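Local coordinates for sensor protein, Kinase (Polaromonas sp. JS666, PDB 3GRC), which probably acts in two-component signalling as part of a sensor histidine kinase, through a CheY-like receiver domain likely to accept a phosphoryl group, at residues R6-I11 with D32-H37; L24-G29 with L116-L121; M54-N59 with L81-V86; A88-G93 with W107-I112. One frame throughout, in Å; residues are numbered along the deposited sequence.

Interaction 1 of 4, residues R6-I11 with D32-H37; sequences RPRILI and DSDMVH
R8 and D34 form a side-chain salt bridge between two parallel strands. NH1 of R8 lies 2.6 Å from OD1 of D34. The same NH1 donates a 3.1 Å hydrogen bond on the syn side of OD2 of D34, 31° out of the carboxylate plane. The carboxylate sits at the guanidinium edge, with the two planes 50° apart. A bend in the arginine chain (chi3 -77°) carries NH1 to D34, while CB of D32 lies over one guanidinium face. A methionine in place of R8 would probably leave D34 without its positive mate, though D34 OD2 would keep its bond to Y51. OG of S33 is hydrogen-bonded to ND2 of N23.

Five backbone hydrogen bonds hold R8 opposite D32 and I11 opposite M35. The pairs are D32 N-P7 O, I9 N-D32 O, D34 N-I9 O, I11 N-D34 O and V36 N-I11 O.

Apolar contacts add to this. CD1 of L10 meets CG2 of V36 at 3.9 Å, and CD1 of I11 lies 4.2 Å from CG of M35.

The pair belongs to a beta-alpha-beta crossover. Helix 16-28 covers I9 and I11, helix 39-48 covers L10, and strand 53-56 flanks strand 8-12.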
loop_
_atom_site.group_PDB
_atom_site.type_symbol
_atom_site.label_atom_id
_atom_site.label_comp_id
_atom_site.label_asym_id
_atom_site.label_seq_id
_atom_site.Cartn_x
_atom_site.Cartn_y
_atom_site.Cartn_z
ATOM N N ARG A 6 3.445 -12.644 10.925
ATOM C CA ARG A 6 3.733 -11.557 11.868
ATOM C C ARG A 6 3.631 -10.090 11.406
ATOM O O ARG A 6 2.717 -9.386 11.822
ATOM C CB ARG A 6 5.084 -11.779 12.554
ATOM C CG ARG A 6 5.112 -11.156 13.938
ATOM C CD ARG A 6 3.977 -11.750 14.764
ATOM N NE ARG A 6 3.537 -10.882 15.849
ATOM C CZ ARG A 6 4.306 -10.495 16.859
ATOM N NH1 ARG A 6 5.570 -10.900 16.932
ATOM N NH2 ARG A 6 3.808 -9.701 17.799
ATOM N N PRO A 7 4.567 -9.595 10.573
ATOM C CA PRO A 7 4.404 -8.187 10.171
ATOM C C PRO A 7 3.033 -8.019 9.500
ATOM O O PRO A 7 2.677 -8.809 8.637
ATOM C CB PRO A 7 5.550 -7.964 9.178
ATOM C CG PRO A 7 6.542 -9.027 9.520
ATOM C CD PRO A 7 5.692 -10.219 9.862
ATOM N N ARG A 8 2.267 -7.003 9.879
ATOM C CA ARG A 8 0.943 -6.837 9.282
ATOM C C ARG A 8 0.853 -5.742 8.218
ATOM O O ARG A 8 1.335 -4.626 8.409
ATOM C CB ARG A 8 -0.097 -6.607 10.383
ATOM C CG ARG A 8 -1.545 -6.571 9.878
ATOM C CD ARG A 8 -2.577 -6.475 11.022
ATOM N NE ARG A 8 -2.736 -7.768 11.672
ATOM C CZ ARG A 8 -3.839 -8.503 11.650
ATOM N NH1 ARG A 8 -4.921 -8.091 11.018
ATOM N NH2 ARG A 8 -3.845 -9.674 12.253
ATOM N N ILE A 9 0.224 -6.071 7.094
ATOM C CA ILE A 9 0.076 -5.131 5.981
ATOM C C ILE A 9 -1.361 -4.635 5.839
ATOM O O ILE A 9 -2.297 -5.413 5.967
ATOM C CB ILE A 9 0.456 -5.797 4.643
ATOM C CG1 ILE A 9 1.857 -6.404 4.730
ATOM C CG2 ILE A 9 0.361 -4.789 3.506
ATOM C CD1 ILE A 9 2.935 -5.420 5.062
ATOM N N LEU A 10 -1.544 -3.345 5.586
ATOM C CA LEU A 10 -2.887 -2.825 5.378
ATOM C C LEU A 10 -3.121 -2.700 3.869
ATOM O O LEU A 10 -2.471 -1.906 3.193
ATOM C CB LEU A 10 -3.070 -1.462 6.042
ATOM C CG LEU A 10 -4.407 -0.760 5.763
ATOM C CD1 LEU A 10 -5.573 -1.537 6.365
ATOM C CD2 LEU A 10 -4.361 0.642 6.356
ATOM N N ILE A 11 -4.039 -3.507 3.358
ATOM C CA ILE A 11 -4.390 -3.521 1.947
ATOM C C ILE A 11 -5.550 -2.576 1.646
ATOM O O ILE A 11 -6.663 -2.793 2.119
ATOM C CB ILE A 11 -4.839 -4.928 1.501
ATOM C CG1 ILE A 11 -3.749 -5.948 1.802
ATOM C CG2 ILE A 11 -5.215 -4.913 0.024
ATOM C CD1 ILE A 11 -4.197 -7.369 1.577
ATOM N N ASP A 32 0.653 -10.940 7.660
ATOM C CA ASP A 32 -0.748 -10.925 8.084
ATOM C C ASP A 32 -1.218 -9.653 7.386
ATOM O O ASP A 32 -0.399 -8.782 7.052
ATOM C CB ASP A 32 -0.927 -10.711 9.599
ATOM C CG ASP A 32 -0.684 -11.973 10.424
ATOM O OD1 ASP A 32 -0.996 -13.082 9.958
ATOM O OD2 ASP A 32 -0.198 -11.844 11.565
ATOM N N SER A 33 -2.515 -9.525 7.162
ATOM C CA SER A 33 -3.022 -8.319 6.512
ATOM C C SER A 33 -4.514 -8.080 6.692
ATOM O O SER A 33 -5.292 -8.997 6.940
ATOM C CB SER A 33 -2.694 -8.335 5.017
ATOM O OG SER A 33 -3.332 -9.394 4.345
ATOM N N ASP A 34 -4.896 -6.824 6.547
ATOM C CA ASP A 34 -6.269 -6.415 6.668
ATOM C C ASP A 34 -6.687 -5.791 5.350
ATOM O O ASP A 34 -5.931 -5.048 4.736
ATOM C CB ASP A 34 -6.428 -5.376 7.783
ATOM C CG ASP A 34 -6.295 -5.981 9.176
ATOM O OD1 ASP A 34 -6.717 -7.136 9.359
ATOM O OD2 ASP A 34 -5.779 -5.297 10.085
HETATM N N MSE A 35 -7.899 -6.079 4.914
HETATM C CA MSE A 35 -8.379 -5.502 3.671
HETATM C C MSE A 35 -9.390 -4.384 3.945
HETATM O O MSE A 35 -10.282 -4.527 4.768
HETATM C CB MSE A 35 -9.061 -6.570 2.801
HETATM C CG MSE A 35 -8.277 -7.853 2.592
HETATM SE SE MSE A 35 -9.341 -9.149 1.670
HETATM C CE MSE A 35 -10.358 -9.922 3.166
ATOM N N VAL A 36 -9.226 -3.270 3.253
ATOM C CA VAL A 36 -10.145 -2.135 3.312
ATOM C C VAL A 36 -10.330 -1.695 1.865
ATOM O O VAL A 36 -9.469 -1.941 1.027
ATOM C CB VAL A 36 -9.634 -0.951 4.200
ATOM C CG1 VAL A 36 -9.581 -1.416 5.653
ATOM C CG2 VAL A 36 -8.263 -0.443 3.735
ATOM N N HIS A 37 -11.445 -1.042 1.569
ATOM C CA HIS A 37 -11.725 -0.663 0.189
ATOM C C HIS A 37 -11.771 0.816 -0.183
ATOM O O HIS A 37 -12.184 1.151 -1.299
ATOM C CB HIS A 37 -13.024 -1.343 -0.248
ATOM C CG HIS A 37 -14.213 -0.976 0.578
ATOM N ND1 HIS A 37 -14.892 0.218 0.432
ATOM C CD2 HIS A 37 -14.845 -1.634 1.583
ATOM C CE1 HIS A 37 -15.880 0.277 1.301
ATOM N NE2 HIS A 37 -15.872 -0.841 2.014
#

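Interaction 2 of 4, residues L24-G29 with L116-L121; sequences LMLEKG and LLILSL
I118, L26 and L117 carry most of this contact between two helices of a CheY-like receiver fold. Helix 16-28 and helix 114-128 lie on the same side of the parallel sheet. Their short segments cross at -64°, with axes 10.2 Å apart. No hydrogen bond joins the two segments; the contact is mostly between apolar side chains.

L26 supplies the central methyl, CD2. Three side chains of the other helix gather round it. CD1 of I118 comes to 3.9 Å from CD2 of L26, and the two chains cross at a slant. CD2 of L117 lies a little farther off, at 4.2 Å from CD2 of L26. CD1 of L121 presses closest, at 3.5 Å from CD2 of L26, which is tight for two carbons. L26 also reaches down to I9 and I11 of strand 8-12, and it shares F31 with L121.

I118 is partly exposed. Its chi1 (-51°) sets CG1 anti to the carbonyl carbon, and chi2 (-58°) turns CD1 to O of M25, 3.8 Å away. CG2 of I118 packs 4.2 Å from CA of G29. G29 follows the last helical residue, and a beta carbon there would probably clash with CD1 of I118.

CD2 of L117 also meets the SE atom of selenomethionine M25 at 4.1 Å, the two chains crossing nearly at right angles.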
loop_
_atom_site.group_PDB
_atom_site.type_symbol
_atom_site.label_atom_id
_atom_site.label_comp_id
_atom_site.label_asym_id
_atom_site.label_seq_id
_atom_site.Cartn_x
_atom_site.Cartn_y
_atom_site.Cartn_z
ATOM N N LEU A 24 -4.315 -13.168 0.235
ATOM C CA LEU A 24 -3.781 -14.526 0.080
ATOM C C LEU A 24 -2.296 -14.584 -0.313
ATOM O O LEU A 24 -1.562 -15.414 0.225
ATOM C CB LEU A 24 -4.619 -15.312 -0.930
ATOM C CG LEU A 24 -6.039 -15.547 -0.416
ATOM C CD1 LEU A 24 -6.941 -16.028 -1.562
ATOM C CD2 LEU A 24 -5.987 -16.557 0.746
HETATM N N MSE A 25 -1.852 -13.732 -1.247
HETATM C CA MSE A 25 -0.421 -13.693 -1.646
HETATM C C MSE A 25 0.469 -13.269 -0.461
HETATM O O MSE A 25 1.562 -13.801 -0.250
HETATM C CB MSE A 25 -0.171 -12.673 -2.780
HETATM C CG MSE A 25 -0.712 -13.000 -4.135
HETATM SE SE MSE A 25 -0.178 -11.605 -5.415
HETATM C CE MSE A 25 -0.802 -12.575 -7.005
ATOM N N LEU A 26 0.004 -12.281 0.289
ATOM C CA LEU A 26 0.774 -11.793 1.415
ATOM C C LEU A 26 0.963 -12.880 2.462
ATOM O O LEU A 26 2.046 -13.017 3.039
ATOM C CB LEU A 26 0.095 -10.574 2.031
ATOM C CG LEU A 26 0.213 -9.353 1.127
ATOM C CD1 LEU A 26 -0.305 -8.079 1.824
ATOM C CD2 LEU A 26 1.665 -9.208 0.772
ATOM N N GLU A 27 -0.095 -13.646 2.692
ATOM C CA GLU A 27 -0.043 -14.733 3.653
ATOM C C GLU A 27 1.034 -15.728 3.197
ATOM O O GLU A 27 1.838 -16.181 3.998
ATOM C CB GLU A 27 -1.406 -15.428 3.773
ATOM C CG GLU A 27 -1.407 -16.625 4.733
ATOM C CD GLU A 27 -2.796 -17.202 4.959
ATOM O OE1 GLU A 27 -3.459 -17.582 3.972
ATOM O OE2 GLU A 27 -3.228 -17.276 6.132
ATOM N N LYS A 28 1.067 -16.071 1.916
ATOM C CA LYS A 28 2.107 -16.993 1.470
ATOM C C LYS A 28 3.496 -16.403 1.750
ATOM O O LYS A 28 4.428 -17.129 2.072
ATOM C CB LYS A 28 1.967 -17.291 -0.020
ATOM C CG LYS A 28 0.776 -18.158 -0.359
ATOM C CD LYS A 28 0.896 -19.521 0.278
ATOM C CE LYS A 28 -0.141 -20.466 -0.291
ATOM N NZ LYS A 28 -0.124 -21.780 0.406
ATOM N N GLY A 29 3.619 -15.083 1.643
ATOM C CA GLY A 29 4.894 -14.431 1.869
ATOM C C GLY A 29 5.243 -14.134 3.319
ATOM O O GLY A 29 6.221 -13.432 3.583
ATOM N N LEU A 116 7.891 -9.879 -7.031
ATOM C CA LEU A 116 8.278 -8.485 -6.893
ATOM C C LEU A 116 7.473 -7.868 -5.756
ATOM O O LEU A 116 7.976 -7.036 -5.024
ATOM C CB LEU A 116 8.056 -7.724 -8.208
ATOM C CG LEU A 116 8.557 -6.268 -8.300
ATOM C CD1 LEU A 116 10.028 -6.172 -7.960
ATOM C CD2 LEU A 116 8.305 -5.732 -9.711
ATOM N N LEU A 117 6.228 -8.301 -5.576
ATOM C CA LEU A 117 5.421 -7.743 -4.491
ATOM C C LEU A 117 6.018 -8.020 -3.123
ATOM O O LEU A 117 6.167 -7.110 -2.309
ATOM C CB LEU A 117 3.992 -8.295 -4.511
ATOM C CG LEU A 117 3.123 -7.937 -3.290
ATOM C CD1 LEU A 117 2.916 -6.438 -3.229
ATOM C CD2 LEU A 117 1.780 -8.654 -3.377
ATOM N N ILE A 118 6.333 -9.285 -2.866
ATOM C CA ILE A 118 6.878 -9.684 -1.577
ATOM C C ILE A 118 8.261 -9.056 -1.380
ATOM O O ILE A 118 8.546 -8.497 -0.326
ATOM C CB ILE A 118 6.945 -11.222 -1.474
ATOM C CG1 ILE A 118 5.573 -11.825 -1.846
ATOM C CG2 ILE A 118 7.343 -11.641 -0.058
ATOM C CD1 ILE A 118 4.392 -11.352 -0.985
ATOM N N LEU A 119 9.089 -9.108 -2.413
ATOM C CA LEU A 119 10.428 -8.531 -2.352
ATOM C C LEU A 119 10.340 -7.038 -2.036
ATOM O O LEU A 119 11.005 -6.552 -1.116
ATOM C CB LEU A 119 11.162 -8.737 -3.677
ATOM C CG LEU A 119 12.557 -8.108 -3.761
ATOM C CD1 LEU A 119 13.456 -8.688 -2.661
ATOM C CD2 LEU A 119 13.155 -8.370 -5.134
ATOM N N SER A 120 9.506 -6.325 -2.793
ATOM C CA SER A 120 9.304 -4.890 -2.599
ATOM C C SER A 120 8.836 -4.545 -1.181
ATOM O O SER A 120 9.342 -3.603 -0.582
ATOM C CB SER A 120 8.296 -4.337 -3.615
ATOM O OG SER A 120 8.795 -4.390 -4.941
ATOM N N LEU A 121 7.881 -5.288 -0.631
ATOM C CA LEU A 121 7.436 -4.977 0.730
ATOM C C LEU A 121 8.580 -5.165 1.734
ATOM O O LEU A 121 8.763 -4.338 2.620
ATOM C CB LEU A 121 6.216 -5.822 1.128
ATOM C CG LEU A 121 4.885 -5.384 0.502
ATOM C CD1 LEU A 121 3.875 -6.505 0.617
ATOM C CD2 LEU A 121 4.361 -4.127 1.178
#

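Interaction 3 of 4, residues M54-N59 with L81-V86; sequences MTVDLN and LAIVVV
L58 and V85 press together unusually tightly, with CD1 of L58 only 3.4 Å from CG1 of V85. The chi1 of L58 (-114°) lies off the staggered positions and brings CD1 across V85 at about a right angle. The closeness may partly reflect the modelled rotamer. The contact belongs to a beta-alpha-beta unit of the receiver fold, where helix 65-73 links parallel strands 53-56 and 82-86.

Along the strands, CG2 of V56 packs 3.9 Å from CG2 of I83. On the face opposite V56 and I83, CB of T55 touches CG2 of V86. Helix 65-73 covers M54, I83 and V85.

D57 is probably the phospho-accepting aspartate, as in related receiver domains. Its OD1 accepts from N of N59 at 3.1 Å, an Asx turn, and also bonds OG of S87. An alanine here is likely to leave N of N59 and OG of S87 without this partner, freeing the turn to shift.

Backbone bonds pair M54 N-A82 O, V84 N-M54 O and V56 N-V84 O. In a fourth bond, N of V86 reaches O of V56 at 2.9 Å from above the carbonyl plane, 41° out of it.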
loop_
_atom_site.group_PDB
_atom_site.type_symbol
_atom_site.label_atom_id
_atom_site.label_comp_id
_atom_site.label_asym_id
_atom_site.label_seq_id
_atom_site.Cartn_x
_atom_site.Cartn_y
_atom_site.Cartn_z
HETATM N N MSE A 54 1.666 -0.533 3.914
HETATM C CA MSE A 54 0.371 -0.440 3.244
HETATM C C MSE A 54 0.560 -0.606 1.745
HETATM O O MSE A 54 1.582 -0.186 1.188
HETATM C CB MSE A 54 -0.291 0.935 3.491
HETATM C CG MSE A 54 -1.574 1.199 2.685
HETATM SE SE MSE A 54 -2.462 2.892 3.228
HETATM C CE MSE A 54 -4.057 2.700 2.058
ATOM N N THR A 55 -0.405 -1.239 1.092
ATOM C CA THR A 55 -0.375 -1.362 -0.358
ATOM C C THR A 55 -1.507 -0.437 -0.773
ATOM O O THR A 55 -2.581 -0.442 -0.157
ATOM C CB THR A 55 -0.656 -2.802 -0.853
ATOM O OG1 THR A 55 -2.004 -3.177 -0.549
ATOM C CG2 THR A 55 0.300 -3.773 -0.193
ATOM N N VAL A 56 -1.270 0.364 -1.807
ATOM C CA VAL A 56 -2.276 1.311 -2.259
ATOM C C VAL A 56 -2.684 1.234 -3.719
ATOM O O VAL A 56 -1.858 1.264 -4.626
ATOM C CB VAL A 56 -1.822 2.751 -1.987
ATOM C CG1 VAL A 56 -2.872 3.743 -2.490
ATOM C CG2 VAL A 56 -1.572 2.928 -0.509
ATOM N N ASP A 57 -3.987 1.150 -3.924
ATOM C CA ASP A 57 -4.570 1.120 -5.251
ATOM C C ASP A 57 -4.724 2.588 -5.638
ATOM O O ASP A 57 -5.273 3.380 -4.876
ATOM C CB ASP A 57 -5.942 0.448 -5.184
ATOM C CG ASP A 57 -6.672 0.456 -6.514
ATOM O OD1 ASP A 57 -6.055 0.817 -7.548
ATOM O OD2 ASP A 57 -7.874 0.079 -6.520
ATOM N N LEU A 58 -4.235 2.959 -6.810
ATOM C CA LEU A 58 -4.335 4.336 -7.253
ATOM C C LEU A 58 -5.759 4.748 -7.620
ATOM O O LEU A 58 -6.148 5.897 -7.423
ATOM C CB LEU A 58 -3.410 4.556 -8.440
ATOM C CG LEU A 58 -2.235 5.506 -8.226
ATOM C CD1 LEU A 58 -1.501 5.177 -6.935
ATOM C CD2 LEU A 58 -1.306 5.409 -9.422
ATOM N N ASN A 59 -6.543 3.802 -8.126
ATOM C CA ASN A 59 -7.919 4.087 -8.540
ATOM C C ASN A 59 -8.987 3.795 -7.487
ATOM O O ASN A 59 -9.727 2.822 -7.603
ATOM C CB ASN A 59 -8.234 3.301 -9.810
ATOM C CG ASN A 59 -7.279 3.625 -10.941
ATOM O OD1 ASN A 59 -7.248 4.753 -11.437
ATOM N ND2 ASN A 59 -6.485 2.642 -11.349
ATOM N N LEU A 81 5.587 5.110 7.493
ATOM C CA LEU A 81 4.934 3.855 7.132
ATOM C C LEU A 81 5.335 3.476 5.700
ATOM O O LEU A 81 5.129 4.254 4.766
ATOM C CB LEU A 81 3.414 4.022 7.225
ATOM C CG LEU A 81 2.548 2.858 6.748
ATOM C CD1 LEU A 81 2.740 1.653 7.664
ATOM C CD2 LEU A 81 1.097 3.301 6.719
ATOM N N ALA A 82 5.916 2.294 5.519
ATOM C CA ALA A 82 6.321 1.882 4.172
ATOM C C ALA A 82 5.065 1.726 3.304
ATOM O O ALA A 82 4.064 1.189 3.756
ATOM C CB ALA A 82 7.115 0.575 4.228
ATOM N N ILE A 83 5.122 2.234 2.075
ATOM C CA ILE A 83 3.997 2.168 1.161
ATOM C C ILE A 83 4.406 1.658 -0.225
ATOM O O ILE A 83 5.402 2.106 -0.791
ATOM C CB ILE A 83 3.350 3.549 0.977
ATOM C CG1 ILE A 83 2.807 4.061 2.304
ATOM C CG2 ILE A 83 2.246 3.463 -0.079
ATOM C CD1 ILE A 83 1.981 5.323 2.179
ATOM N N VAL A 84 3.625 0.720 -0.756
ATOM C CA VAL A 84 3.844 0.151 -2.084
ATOM C C VAL A 84 2.550 0.356 -2.873
ATOM O O VAL A 84 1.478 -0.067 -2.440
ATOM C CB VAL A 84 4.149 -1.390 -2.018
ATOM C CG1 VAL A 84 4.145 -1.989 -3.409
ATOM C CG2 VAL A 84 5.492 -1.641 -1.355
ATOM N N VAL A 85 2.643 1.015 -4.024
ATOM C CA VAL A 85 1.467 1.232 -4.856
ATOM C C VAL A 85 1.301 -0.005 -5.740
ATOM O O VAL A 85 2.272 -0.487 -6.327
ATOM C CB VAL A 85 1.630 2.477 -5.776
ATOM C CG1 VAL A 85 0.556 2.476 -6.848
ATOM C CG2 VAL A 85 1.545 3.740 -4.965
ATOM N N VAL A 86 0.080 -0.528 -5.806
ATOM C CA VAL A 86 -0.237 -1.693 -6.629
ATOM C C VAL A 86 -1.485 -1.225 -7.345
ATOM O O VAL A 86 -2.571 -1.179 -6.763
ATOM C CB VAL A 86 -0.573 -2.946 -5.784
ATOM C CG1 VAL A 86 -0.841 -4.135 -6.710
ATOM C CG2 VAL A 86 0.565 -3.256 -4.817
#

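Interaction 4 of 4, residues A88-G93 with W107-I112; sequences ANAREG and WLEKPI
A90 points its methyl at the backbone of L108. CB of A90 lies 3.2 Å from O of L108 and 3.9 Å from CG of E109. The W107 ring leans on the first turn of helix 90-97. CE3 of W107 comes obliquely to 3.5 Å from O of A90, and CZ3 to 3.6 Å from C of G93. Its chi1 (-60°) directs the indole at this turn. A side chain at G93 would probably crowd CZ3 of W107.

E109 and R91 cross at a slant. OE2 of E109 meets CB of R91 at 3.4 Å, the base of the arginine and not its charged end. The guanidinium and carboxylate planes stand 76° apart, and no salt bridge forms. OE1 of E92 is also near OE2 of E109, a pair of like charges.

K110 stretches straight past N of A88. One water accepts from both N of A88 (3.0 Å) and NZ of K110 (2.8 Å). NZ also makes a salt bridge to E13 and a long, weak ion pair with D57. A cis peptide joins K110 to P111, as in other receiver domains.

Van der Waals contact of A90 and W107, mostly against backbone atoms, packs the helix start on the strand. The outer charges add no direct bond, and the water-linked lysine is consistent with the conserved lysine of a receiver phosphorylation site.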
loop_
_atom_site.group_PDB
_atom_site.type_symbol
_atom_site.label_atom_id
_atom_site.label_comp_id
_atom_site.label_asym_id
_atom_site.label_seq_id
_atom_site.Cartn_x
_atom_site.Cartn_y
_atom_site.Cartn_z
ATOM N N ALA A 88 -3.353 -0.482 -11.573
ATOM C CA ALA A 88 -3.374 -0.651 -13.019
ATOM C C ALA A 88 -2.612 0.442 -13.770
ATOM O O ALA A 88 -1.909 0.180 -14.748
ATOM C CB ALA A 88 -4.820 -0.700 -13.496
ATOM N N ASN A 89 -2.759 1.673 -13.317
ATOM C CA ASN A 89 -2.078 2.782 -13.959
ATOM C C ASN A 89 -0.927 3.231 -13.049
ATOM O O ASN A 89 -0.722 4.429 -12.833
ATOM C CB ASN A 89 -3.068 3.929 -14.181
ATOM C CG ASN A 89 -4.403 3.451 -14.753
ATOM O OD1 ASN A 89 -5.274 2.975 -14.022
ATOM N ND2 ASN A 89 -4.559 3.564 -16.063
ATOM N N ALA A 90 -0.178 2.259 -12.529
ATOM C CA ALA A 90 0.929 2.536 -11.621
ATOM C C ALA A 90 2.065 3.317 -12.250
ATOM O O ALA A 90 2.555 4.286 -11.674
ATOM C CB ALA A 90 1.461 1.244 -11.050
ATOM N N ARG A 91 2.482 2.888 -13.435
ATOM C CA ARG A 91 3.583 3.518 -14.148
ATOM C C ARG A 91 3.297 4.988 -14.453
ATOM O O ARG A 91 4.099 5.860 -14.109
ATOM C CB ARG A 91 3.866 2.735 -15.428
ATOM C CG ARG A 91 5.092 3.167 -16.204
ATOM C CD ARG A 91 5.291 2.251 -17.409
ATOM N NE ARG A 91 6.374 2.700 -18.277
ATOM C CZ ARG A 91 6.746 2.081 -19.394
ATOM N NH1 ARG A 91 6.117 0.979 -19.783
ATOM N NH2 ARG A 91 7.744 2.569 -20.121
ATOM N N GLU A 92 2.162 5.274 -15.090
ATOM C CA GLU A 92 1.820 6.661 -15.399
ATOM C C GLU A 92 1.565 7.474 -14.129
ATOM O O GLU A 92 1.731 8.689 -14.127
ATOM C CB GLU A 92 0.596 6.737 -16.319
ATOM C CG GLU A 92 -0.531 5.772 -15.982
ATOM C CD GLU A 92 -0.434 4.448 -16.749
ATOM O OE1 GLU A 92 0.482 3.636 -16.470
ATOM O OE2 GLU A 92 -1.286 4.224 -17.638
ATOM N N GLY A 93 1.160 6.799 -13.053
ATOM C CA GLY A 93 0.912 7.491 -11.803
ATOM C C GLY A 93 2.229 7.931 -11.189
ATOM O O GLY A 93 2.340 9.018 -10.626
ATOM N N TRP A 107 6.280 1.276 -7.199
ATOM C CA TRP A 107 5.033 1.399 -7.935
ATOM C C TRP A 107 4.898 0.123 -8.766
ATOM O O TRP A 107 5.628 -0.072 -9.737
ATOM C CB TRP A 107 5.078 2.625 -8.851
ATOM C CG TRP A 107 5.283 3.909 -8.106
ATOM C CD1 TRP A 107 6.415 4.304 -7.449
ATOM C CD2 TRP A 107 4.333 4.951 -7.915
ATOM N NE1 TRP A 107 6.234 5.539 -6.876
ATOM C CE2 TRP A 107 4.941 5.983 -7.173
ATOM C CE3 TRP A 107 3.006 5.161 -8.348
ATOM C CZ2 TRP A 107 4.304 7.154 -6.791
ATOM C CZ3 TRP A 107 2.348 6.335 -7.975
ATOM C CH2 TRP A 107 3.010 7.326 -7.225
ATOM N N LEU A 108 3.973 -0.744 -8.372
ATOM C CA LEU A 108 3.751 -2.019 -9.052
ATOM C C LEU A 108 2.496 -2.020 -9.912
ATOM O O LEU A 108 1.449 -1.527 -9.499
ATOM C CB LEU A 108 3.643 -3.162 -8.029
ATOM C CG LEU A 108 4.838 -3.388 -7.106
ATOM C CD1 LEU A 108 4.635 -4.647 -6.264
ATOM C CD2 LEU A 108 6.084 -3.530 -7.954
ATOM N N GLU A 109 2.609 -2.605 -11.098
ATOM C CA GLU A 109 1.481 -2.697 -12.018
ATOM C C GLU A 109 0.675 -3.986 -11.831
ATOM O O GLU A 109 1.060 -4.880 -11.087
ATOM C CB GLU A 109 1.985 -2.631 -13.471
ATOM C CG GLU A 109 2.599 -1.285 -13.855
ATOM C CD GLU A 109 3.041 -1.215 -15.308
ATOM O OE1 GLU A 109 3.912 -2.022 -15.707
ATOM O OE2 GLU A 109 2.517 -0.346 -16.045
ATOM N N LYS A 110 -0.467 -4.045 -12.499
ATOM C CA LYS A 110 -1.324 -5.217 -12.493
ATOM C C LYS A 110 -1.312 -5.626 -13.967
ATOM O O LYS A 110 -1.309 -4.768 -14.849
ATOM C CB LYS A 110 -2.746 -4.857 -12.056
ATOM C CG LYS A 110 -2.910 -4.524 -10.559
ATOM C CD LYS A 110 -4.316 -4.049 -10.277
ATOM C CE LYS A 110 -4.507 -3.578 -8.837
ATOM N NZ LYS A 110 -5.876 -2.994 -8.589
ATOM N N PRO A 111 -1.270 -6.938 -14.260
ATOM C CA PRO A 111 -1.232 -8.070 -13.322
ATOM C C PRO A 111 -0.035 -8.031 -12.375
ATOM O O PRO A 111 1.083 -7.727 -12.771
ATOM C CB PRO A 111 -1.208 -9.285 -14.255
ATOM C CG PRO A 111 -0.468 -8.782 -15.445
ATOM C CD PRO A 111 -1.084 -7.403 -15.646
ATOM N N ILE A 112 -0.298 -8.358 -11.120
ATOM C CA ILE A 112 0.703 -8.331 -10.075
ATOM C C ILE A 112 1.784 -9.399 -10.130
ATOM O O ILE A 112 1.505 -10.584 -10.247
ATOM C CB ILE A 112 0.037 -8.407 -8.681
ATOM C CG1 ILE A 112 -1.084 -7.367 -8.575
ATOM C CG2 ILE A 112 1.098 -8.164 -7.596
ATOM C CD1 ILE A 112 -1.969 -7.520 -7.345
HETATM O O HOH W 1 -5.819 -0.553 -9.951
#

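How the interactions relate
All four contacts lie in one receiver domain built on a five-stranded parallel sheet. Interactions 1, 3 and 4 reach that sheet in series along the chain. Interaction 2 crosses interaction 1 in sequence and encloses interactions 3 and 4. Interactions 1 and 3 have centres about 11 Å apart and meet where strands 8-12 and 53-56 are neighbours. Interactions 3 and 4 have centres about 10 Å apart and meet through strands 82-86 and 106-108. Interaction 2 lies on one side of the sheet, touching the other three. Interactions 1 and 4 do not touch, their centres about 19 Å apart. Interactions 3 and 4 together probably frame the phosphorylation site.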